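Local coordinates for mRNA-binding protein PUF3 (Saccharomyces cerevisiae, PDB 3K49), which binds the 3'-UTRs of mRNAs, mostly those encoding mitochondrial proteins, and promotes deadenylation and decay of COX17 mRNA, at residues Gln318-Val321 with Asn322-Gly326. Residues are numbered along the deposited sequence; the frame is centred on the assembly and turned at random.
With nucleotides of chain B.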
loop_
_atom_site.group_PDB
_atom_site.type_symbol
_atom_site.label_atom_id
_atom_site.label_comp_id
_atom_site.label_asym_id
_atom_site.label_seq_id
_atom_site.Cartn_x
_atom_site.Cartn_y
_atom_site.Cartn_z
ATOM N N GLN A 318 -20.110 12.178 -10.290
ATOM C CA GLN A 318 -19.080 12.589 -11.238
ATOM C C GLN A 318 -18.503 11.367 -11.951
ATOM O O GLN A 318 -18.422 11.327 -13.182
ATOM C CB GLN A 318 -17.958 13.346 -10.524
ATOM C CG GLN A 318 -18.431 14.474 -9.625
ATOM C CD GLN A 318 -17.286 15.282 -9.053
ATOM O OE1 GLN A 318 -16.250 15.445 -9.697
ATOM N NE2 GLN A 318 -17.463 15.793 -7.840
ATOM N N LYS A 319 -18.114 10.372 -11.161
ATOM C CA LYS A 319 -17.566 9.132 -11.689
ATOM C C LYS A 319 -18.515 8.493 -12.701
ATOM O O LYS A 319 -18.090 8.052 -13.773
ATOM C CB LYS A 319 -17.287 8.157 -10.547
ATOM C CG LYS A 319 -16.279 7.063 -10.875
ATOM C CD LYS A 319 -14.858 7.619 -10.910
ATOM C CE LYS A 319 -13.812 6.509 -10.947
ATOM N NZ LYS A 319 -13.112 6.328 -9.639
ATOM N N LEU A 320 -19.801 8.445 -12.363
ATOM C CA LEU A 320 -20.790 7.847 -13.258
ATOM C C LEU A 320 -20.850 8.568 -14.596
ATOM O O LEU A 320 -20.949 7.943 -15.651
ATOM C CB LEU A 320 -22.173 7.839 -12.615
ATOM C CG LEU A 320 -22.503 6.619 -11.756
ATOM C CD1 LEU A 320 -23.930 6.714 -11.224
ATOM C CD2 LEU A 320 -22.298 5.330 -12.543
ATOM N N VAL A 321 -20.802 9.891 -14.540
ATOM C CA VAL A 321 -20.765 10.705 -15.744
ATOM C C VAL A 321 -19.722 10.170 -16.730
ATOM O O VAL A 321 -20.012 9.985 -17.912
ATOM C CB VAL A 321 -20.453 12.176 -15.400
ATOM C CG1 VAL A 321 -20.172 12.986 -16.667
ATOM C CG2 VAL A 321 -21.589 12.781 -14.598
ATOM N N ASN A 322 -18.518 9.901 -16.224
ATOM C CA ASN A 322 -17.403 9.422 -17.040
ATOM C C ASN A 322 -17.553 8.004 -17.585
ATOM O O ASN A 322 -17.315 7.759 -18.764
ATOM C CB ASN A 322 -16.111 9.510 -16.239
ATOM C CG ASN A 322 -15.775 10.930 -15.841
ATOM O OD1 ASN A 322 -16.180 11.882 -16.514
ATOM N ND2 ASN A 322 -15.031 11.085 -14.744
ATOM N N VAL A 323 -17.938 7.074 -16.720
ATOM C CA VAL A 323 -17.989 5.664 -17.083
ATOM C C VAL A 323 -19.321 5.275 -17.722
ATOM O O VAL A 323 -19.566 4.102 -18.009
ATOM C CB VAL A 323 -17.749 4.775 -15.846
ATOM C CG1 VAL A 323 -16.336 4.968 -15.319
ATOM C CG2 VAL A 323 -18.769 5.095 -14.756
ATOM N N SER A 324 -20.178 6.262 -17.948
ATOM C CA SER A 324 -21.518 5.999 -18.457
ATOM C C SER A 324 -21.609 5.800 -19.974
ATOM O O SER A 324 -21.052 6.570 -20.760
ATOM C CB SER A 324 -22.469 7.108 -18.021
ATOM O OG SER A 324 -22.956 6.871 -16.716
ATOM N N GLU A 325 -22.335 4.758 -20.366
ATOM C CA GLU A 325 -22.637 4.474 -21.764
ATOM C C GLU A 325 -23.750 5.392 -22.281
ATOM O O GLU A 325 -24.544 5.919 -21.503
ATOM C CB GLU A 325 -23.047 3.008 -21.909
ATOM C CG GLU A 325 -23.896 2.696 -23.123
ATOM C CD GLU A 325 -24.813 1.520 -22.878
ATOM O OE1 GLU A 325 -24.862 1.048 -21.720
ATOM O OE2 GLU A 325 -25.486 1.075 -23.836
ATOM N N GLY A 326 -23.807 5.561 -23.599
ATOM C CA GLY A 326 -24.696 6.518 -24.238
ATOM C C GLY A 326 -26.126 6.628 -23.736
ATOM O O GLY A 326 -26.663 7.732 -23.616
ATOM P P U B 3 -11.643 21.926 -3.221
ATOM O OP1 U B 3 -10.371 22.212 -2.517
ATOM O OP2 U B 3 -11.610 21.331 -4.580
ATOM O "O5'" U B 3 -12.544 21.002 -2.273
ATOM C "C5'" U B 3 -12.936 21.433 -0.971
ATOM C "C4'" U B 3 -13.879 20.423 -0.340
ATOM O "O4'" U B 3 -15.146 20.410 -1.051
ATOM C "C3'" U B 3 -13.406 18.976 -0.369
ATOM O "O3'" U B 3 -12.562 18.715 0.749
ATOM C "C2'" U B 3 -14.723 18.207 -0.279
ATOM O "O2'" U B 3 -15.208 18.105 1.049
ATOM C "C1'" U B 3 -15.641 19.079 -1.126
ATOM N N1 U B 3 -15.718 18.696 -2.553
ATOM C C2 U B 3 -16.699 17.805 -2.939
ATOM O O2 U B 3 -17.490 17.307 -2.161
ATOM N N3 U B 3 -16.722 17.512 -4.276
ATOM C C4 U B 3 -15.883 18.007 -5.253
ATOM O O4 U B 3 -16.054 17.681 -6.426
ATOM C C5 U B 3 -14.884 18.915 -4.772
ATOM C C6 U B 3 -14.837 19.221 -3.473
#
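Ser324 and Leu320 meet where helix 313-323 ends. The hydroxyl OG of Ser324 donates to Leu320 O at 2.5 Å. It reaches the oxygen from above the carbonyl plane, 49° out of it. Ser324 is the first residue to leave helical geometry, and its side chain turns back onto the last turn. Two backbone bonds precede it. Val323 N donates to Lys319 O at 3.1 Å, with an N-H...O angle of 162°. Asn322 N to Gln318 O is weak, at 3.4 Å.

Apolar contact is slight. Leu320 CD2 and Val323 CG2 lie 4.2 Å apart. CG2 of Val323 lies between the backbone N and the carbonyl carbon, and this position puts it 3.2 Å from Lys319 O. Leu320 is buried and also packs on Ile332 and Ile272.

This helix belongs to Pumilio repeat 8 of the PUM-HD, the RNA-binding domain, an arc of helical repeats. The turn after it leads into helix 326-345, with Glu325 at the N-cap position.

The side chain of Gln318 reaches the RNA. Its chain is extended beyond CG (chi2 -174°), carrying the amide out to the base. NE2 donates to O4 of U3 of chain B at 2.7 Å, and it also hydrogen-bonds Asn314 OD1. Lys319 NZ forms a salt bridge with Glu269 of helix 264-274.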